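Local coordinates for protein mediator of RNA polymerase II transcription subunit 6 (Schizosaccharomyces pombe, PDB 4H61) that serves as a subunit of Mediator, the coactivator complex that relays signals from gene-specific regulators to the RNA polymerase II transcription machinery, at residues G21-E26 with Y103-E108; D60-L65 with Q72-H77. One frame throughout, in Å; residues are numbered along the deposited sequence.

Contact 1. Residues G21-E26 with Y103-E108; sequences GGLRTE and YFVCNE
Leu23 packs on Val105 and Glu108 in a small apolar contact between the loop after helix 14-19 and the end of strand 97-106 with the turn that follows it. The interface is slight, burying 106 Å² in all. Leu23 carries all of the loop's share. Its CG is anti to its carbonyl carbon (chi1 -69°) and the chain runs on extended, which brings CD1 up against Val105 and Glu108. CD1 of Leu23 reaches CG1 of Val105 at 3.9 Å. It also meets CG of Glu108 at 3.8 Å, and CG of Leu23 lies 4.0 Å from that same Glu108 CG. One methyl of the leucine thus touches both partners, and the Val105 and Glu108 side chains each cross that of Leu23 at a slant. Glu108 takes part through its aliphatic CG. The backbones stay apart, with CA of Leu23 and CA of Glu108 7.4 Å from each other.

The loop begins with a helix ending. Gly21 has positive phi and closes helix 14-19 in a Schellman motif. Gly22 follows at backbone angles where a side chain would run into the carbonyl oxygen of Gly21. Leu23 comes directly after this glycine pair.

Strand 83-91 lies beside strand 97-106, and its Trp84 and Ile86 pack on Leu23 and Val105 respectively. On the other edge, Ile110 of strand 109-112 touches Val105. Tyr31 of helix 28-33 hydrogen-bonds through OH to the backbone O of Glu108, tying that helix to the turn.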
loop_
_atom_site.group_PDB
_atom_site.type_symbol
_atom_site.label_atom_id
_atom_site.label_comp_id
_atom_site.label_asym_id
_atom_site.label_seq_id
_atom_site.Cartn_x
_atom_site.Cartn_y
_atom_site.Cartn_z
ATOM N N GLY A 21 7.846 17.350 -9.142
ATOM C CA GLY A 21 9.143 17.057 -9.730
ATOM C C GLY A 21 9.346 15.598 -10.096
ATOM O O GLY A 21 10.469 15.086 -10.050
ATOM N N GLY A 22 8.255 14.926 -10.459
ATOM C CA GLY A 22 8.311 13.539 -10.890
ATOM C C GLY A 22 8.086 12.547 -9.766
ATOM O O GLY A 22 8.235 12.876 -8.586
ATOM N N LEU A 23 7.732 11.320 -10.126
ATOM C CA LEU A 23 7.439 10.308 -9.119
ATOM C C LEU A 23 8.699 9.768 -8.468
ATOM O O LEU A 23 9.698 9.500 -9.136
ATOM C CB LEU A 23 6.625 9.152 -9.709
ATOM C CG LEU A 23 5.183 9.453 -10.118
ATOM C CD1 LEU A 23 4.441 8.161 -10.450
ATOM C CD2 LEU A 23 4.467 10.238 -9.023
ATOM N N ARG A 24 8.635 9.616 -7.153
ATOM C CA ARG A 24 9.702 8.994 -6.387
ATOM C C ARG A 24 9.066 8.127 -5.308
ATOM O O ARG A 24 7.928 8.374 -4.903
ATOM C CB ARG A 24 10.602 10.064 -5.759
ATOM C CG ARG A 24 11.477 10.815 -6.762
ATOM C CD ARG A 24 12.088 12.089 -6.172
ATOM N NE ARG A 24 11.116 13.173 -6.038
ATOM C CZ ARG A 24 10.627 13.609 -4.878
ATOM N NH1 ARG A 24 11.026 13.058 -3.737
ATOM N NH2 ARG A 24 9.744 14.603 -4.859
ATOM N N THR A 25 9.796 7.109 -4.856
ATOM C CA THR A 25 9.359 6.259 -3.748
ATOM C C THR A 25 8.918 7.120 -2.567
ATOM O O THR A 25 7.954 6.799 -1.870
ATOM C CB THR A 25 10.490 5.314 -3.296
ATOM O OG1 THR A 25 10.851 4.452 -4.380
ATOM C CG2 THR A 25 10.058 4.468 -2.109
ATOM N N GLU A 26 9.628 8.229 -2.380
ATOM C CA GLU A 26 9.337 9.207 -1.339
ATOM C C GLU A 26 7.903 9.721 -1.376
ATOM O O GLU A 26 7.334 10.025 -0.328
ATOM C CB GLU A 26 10.298 10.400 -1.445
ATOM C CG GLU A 26 11.721 10.134 -0.955
ATOM C CD GLU A 26 12.571 9.357 -1.952
ATOM O OE1 GLU A 26 12.081 9.061 -3.063
ATOM O OE2 GLU A 26 13.736 9.042 -1.620
ATOM N N TYR A 103 -1.926 -2.949 -6.915
ATOM C CA TYR A 103 -2.061 -1.950 -7.964
ATOM C C TYR A 103 -0.704 -1.673 -8.580
ATOM O O TYR A 103 0.323 -1.779 -7.909
ATOM C CB TYR A 103 -2.620 -0.636 -7.393
ATOM C CG TYR A 103 -3.770 -0.810 -6.422
ATOM C CD1 TYR A 103 -3.546 -1.261 -5.124
ATOM C CD2 TYR A 103 -5.082 -0.507 -6.798
ATOM C CE1 TYR A 103 -4.583 -1.424 -4.238
ATOM C CE2 TYR A 103 -6.130 -0.666 -5.909
ATOM C CZ TYR A 103 -5.869 -1.124 -4.627
ATOM O OH TYR A 103 -6.886 -1.294 -3.721
ATOM N N PHE A 104 -0.704 -1.305 -9.855
ATOM C CA PHE A 104 0.518 -0.877 -10.520
ATOM C C PHE A 104 0.538 0.631 -10.708
ATOM O O PHE A 104 -0.477 1.243 -11.033
ATOM C CB PHE A 104 0.670 -1.571 -11.871
ATOM C CG PHE A 104 0.933 -3.043 -11.760
ATOM C CD1 PHE A 104 1.426 -3.584 -10.580
ATOM C CD2 PHE A 104 0.694 -3.890 -12.832
ATOM C CE1 PHE A 104 1.672 -4.937 -10.471
ATOM C CE2 PHE A 104 0.940 -5.249 -12.732
ATOM C CZ PHE A 104 1.426 -5.771 -11.552
ATOM N N VAL A 105 1.696 1.227 -10.468
ATOM C CA VAL A 105 1.923 2.614 -10.822
ATOM C C VAL A 105 2.987 2.594 -11.907
ATOM O O VAL A 105 4.186 2.687 -11.632
ATOM C CB VAL A 105 2.380 3.458 -9.614
ATOM C CG1 VAL A 105 2.392 4.932 -9.974
ATOM C CG2 VAL A 105 1.461 3.224 -8.429
ATOM N N CYS A 106 2.533 2.438 -13.143
ATOM C CA CYS A 106 3.430 2.281 -14.275
ATOM C C CYS A 106 3.364 3.516 -15.163
ATOM O O CYS A 106 2.311 3.826 -15.721
ATOM C CB CYS A 106 3.034 1.035 -15.066
ATOM S SG CYS A 106 4.267 0.481 -16.238
ATOM N N ASN A 107 4.488 4.216 -15.287
ATOM C CA ASN A 107 4.549 5.462 -16.053
ATOM C C ASN A 107 3.484 6.463 -15.637
ATOM O O ASN A 107 2.827 7.056 -16.486
ATOM C CB ASN A 107 4.441 5.191 -17.556
ATOM C CG ASN A 107 5.669 4.513 -18.114
ATOM O OD1 ASN A 107 5.711 3.288 -18.238
ATOM N ND2 ASN A 107 6.683 5.306 -18.452
ATOM N N GLU A 108 3.309 6.622 -14.328
ATOM C CA GLU A 108 2.335 7.555 -13.751
ATOM C C GLU A 108 0.876 7.103 -13.931
ATOM O O GLU A 108 -0.060 7.800 -13.526
ATOM C CB GLU A 108 2.564 8.980 -14.265
ATOM C CG GLU A 108 3.954 9.502 -13.949
ATOM C CD GLU A 108 4.501 10.421 -15.018
ATOM O OE1 GLU A 108 3.793 11.376 -15.406
ATOM O OE2 GLU A 108 5.644 10.184 -15.472
#

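Contact 2. Residues D60-L65 with Q72-H77; sequences DLNSQL and QFVIIH
Helix 61-66 packs through Leu65 and Asn62 on strand 70-79, an outermost strand of the antiparallel sheet within this chain. The short segments of helix and strand cross at a slant, 138° between their N-to-C directions, with axes 9.9 Å apart. Gln72 makes the polar link. Its side chain is extended beyond CG (chi2 -172°) and carries the amide to the helix backbone, where NE2 donates to O of Leu65 at 2.8 Å. The bond is fairly straight at hydrogen (159°). The carbonyl oxygen lies close to the amide plane of Gln72, while the donor is tilted out of the carbonyl plane. The side chains of Leu65 and Gln72 lie alongside and point opposite ways, and CB of Leu65 comes within 3.5 Å of NE2 of Gln72. Gln72 NE2 also bonds to Asn43, and OE1 takes a bond from Gln89, so both ends of the amide are engaged. With an alanine in place of Gln72, the Leu65 carbonyl would probably lose this donor and a gap would open beside the leucine.

Further along the strand the contact is plain packing. CD1 of Leu65 meets CG1 of Val74 at 3.7 Å, and the same Leu65 CD1 lies 4.0 Å from O of Phe73. ND2 of Asn62 rests against Val74 CG1 at 4.0 Å. Asp60 caps the start of the helix: its OD2 accepts from Ser63 N at 2.9 Å, and Ser63 OG donates to the Asp60 backbone O.

Leu47 of helix 43-53 touches both Leu61 and Leu65. Strand 83-91 pairs with 72-77 by backbone bonds, and a classic beta bulge sets Ile76 and His77 opposite Val85. Helix 28-33 packs on Ile75.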
loop_
_atom_site.group_PDB
_atom_site.type_symbol
_atom_site.label_atom_id
_atom_site.label_comp_id
_atom_site.label_asym_id
_atom_site.label_seq_id
_atom_site.Cartn_x
_atom_site.Cartn_y
_atom_site.Cartn_z
ATOM N N ASP A 60 9.264 6.666 9.636
ATOM C CA ASP A 60 9.054 5.492 8.794
ATOM C C ASP A 60 7.615 4.990 8.853
ATOM O O ASP A 60 7.139 4.559 9.903
ATOM C CB ASP A 60 10.021 4.376 9.187
ATOM C CG ASP A 60 9.886 3.150 8.307
ATOM O OD1 ASP A 60 10.388 3.180 7.165
ATOM O OD2 ASP A 60 9.291 2.150 8.763
ATOM N N LEU A 61 6.932 5.048 7.715
ATOM C CA LEU A 61 5.530 4.665 7.634
ATOM C C LEU A 61 5.303 3.218 8.049
ATOM O O LEU A 61 4.430 2.933 8.872
ATOM C CB LEU A 61 5.017 4.862 6.210
ATOM C CG LEU A 61 3.593 4.385 5.939
ATOM C CD1 LEU A 61 2.591 5.224 6.723
ATOM C CD2 LEU A 61 3.295 4.428 4.458
ATOM N N ASN A 62 6.088 2.313 7.470
ATOM C CA ASN A 62 5.946 0.882 7.726
ATOM C C ASN A 62 6.024 0.515 9.203
ATOM O O ASN A 62 5.372 -0.430 9.653
ATOM C CB ASN A 62 6.997 0.095 6.947
ATOM C CG ASN A 62 6.823 0.217 5.453
ATOM O OD1 ASN A 62 7.737 0.637 4.744
ATOM N ND2 ASN A 62 5.644 -0.150 4.962
ATOM N N SER A 63 6.825 1.253 9.960
ATOM C CA SER A 63 6.921 0.972 11.382
ATOM C C SER A 63 5.673 1.494 12.082
ATOM O O SER A 63 5.187 0.889 13.036
ATOM C CB SER A 63 8.201 1.553 11.992
ATOM O OG SER A 63 8.167 2.965 12.013
ATOM N N GLN A 64 5.140 2.605 11.592
ATOM C CA GLN A 64 3.896 3.136 12.136
ATOM C C GLN A 64 2.712 2.199 11.873
ATOM O O GLN A 64 1.837 2.031 12.728
ATOM C CB GLN A 64 3.614 4.531 11.581
ATOM C CG GLN A 64 4.452 5.633 12.215
ATOM C CD GLN A 64 4.098 5.875 13.675
ATOM O OE1 GLN A 64 3.134 5.310 14.198
ATOM N NE2 GLN A 64 4.878 6.720 14.339
ATOM N N LEU A 65 2.697 1.581 10.695
ATOM C CA LEU A 65 1.616 0.673 10.333
ATOM C C LEU A 65 1.586 -0.611 11.173
ATOM O O LEU A 65 0.519 -1.187 11.389
ATOM C CB LEU A 65 1.664 0.337 8.840
ATOM C CG LEU A 65 1.371 1.527 7.921
ATOM C CD1 LEU A 65 1.559 1.184 6.439
ATOM C CD2 LEU A 65 -0.028 2.062 8.183
ATOM N N GLN A 72 -4.645 -0.995 4.978
ATOM C CA GLN A 72 -3.345 -0.344 4.839
ATOM C C GLN A 72 -2.875 -0.406 3.400
ATOM O O GLN A 72 -3.191 -1.353 2.674
ATOM C CB GLN A 72 -2.285 -0.999 5.740
ATOM C CG GLN A 72 -2.639 -1.040 7.220
ATOM C CD GLN A 72 -1.483 -1.517 8.110
ATOM O OE1 GLN A 72 -0.616 -2.298 7.684
ATOM N NE2 GLN A 72 -1.472 -1.042 9.357
ATOM N N PHE A 73 -2.115 0.605 2.997
ATOM C CA PHE A 73 -1.464 0.607 1.695
ATOM C C PHE A 73 0.043 0.654 1.884
ATOM O O PHE A 73 0.563 1.514 2.596
ATOM C CB PHE A 73 -1.925 1.802 0.864
ATOM C CG PHE A 73 -3.385 1.761 0.517
ATOM C CD1 PHE A 73 -3.829 1.034 -0.581
ATOM C CD2 PHE A 73 -4.316 2.431 1.299
ATOM C CE1 PHE A 73 -5.173 0.984 -0.900
ATOM C CE2 PHE A 73 -5.672 2.387 0.986
ATOM C CZ PHE A 73 -6.100 1.664 -0.115
ATOM N N VAL A 74 0.748 -0.280 1.260
ATOM C CA VAL A 74 2.195 -0.308 1.371
ATOM C C VAL A 74 2.829 -0.513 0.009
ATOM O O VAL A 74 2.208 -1.063 -0.909
ATOM C CB VAL A 74 2.685 -1.415 2.340
ATOM C CG1 VAL A 74 2.036 -1.258 3.706
ATOM C CG2 VAL A 74 2.396 -2.798 1.768
ATOM N N ILE A 75 4.068 -0.054 -0.118
ATOM C CA ILE A 75 4.853 -0.283 -1.317
ATOM C C ILE A 75 5.577 -1.609 -1.166
ATOM O O ILE A 75 6.256 -1.843 -0.161
ATOM C CB ILE A 75 5.867 0.846 -1.510
ATOM C CG1 ILE A 75 5.133 2.188 -1.599
ATOM C CG2 ILE A 75 6.729 0.585 -2.739
ATOM C CD1 ILE A 75 6.030 3.388 -1.473
ATOM N N ILE A 76 5.418 -2.489 -2.148
ATOM C CA ILE A 76 6.029 -3.816 -2.066
ATOM C C ILE A 76 6.987 -4.091 -3.220
ATOM O O ILE A 76 7.566 -5.171 -3.300
ATOM C CB ILE A 76 4.973 -4.930 -2.023
ATOM C CG1 ILE A 76 4.249 -5.023 -3.377
ATOM C CG2 ILE A 76 4.007 -4.691 -0.876
ATOM C CD1 ILE A 76 3.116 -6.020 -3.397
ATOM N N HIS A 77 7.137 -3.122 -4.116
ATOM C CA HIS A 77 8.120 -3.232 -5.182
ATOM C C HIS A 77 8.531 -1.867 -5.722
ATOM O O HIS A 77 7.689 -1.002 -5.945
ATOM C CB HIS A 77 7.613 -4.116 -6.317
ATOM C CG HIS A 77 8.684 -4.503 -7.289
ATOM N ND1 HIS A 77 9.546 -5.556 -7.066
ATOM C CD2 HIS A 77 9.056 -3.956 -8.472
ATOM C CE1 HIS A 77 10.389 -5.651 -8.078
ATOM N NE2 HIS A 77 10.113 -4.693 -8.945
#

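The centres of the two contacts lie about 16 Å apart, and the two contacts share one antiparallel sheet. Contact 2 uses strand 70-79 and contact 1 uses strand 97-106, with strand 83-91 between them. Both segments of contact 2 fall between the two segments of contact 1 in the sequence: 21-26 comes first, then 60-65, 72-77 and finally 103-108. The contacts also touch directly. Thr25 O lies 3.9 Å from Ile75 CD1, and Tyr103 OH lies 4.0 Å from Phe73 CE1. Phe32 of helix 28-33 meets the rings of both Tyr103 and Phe73. Together they pack the loop between helices 14-19 and 28-33 and a short helix against one sheet, within the Med6 family region.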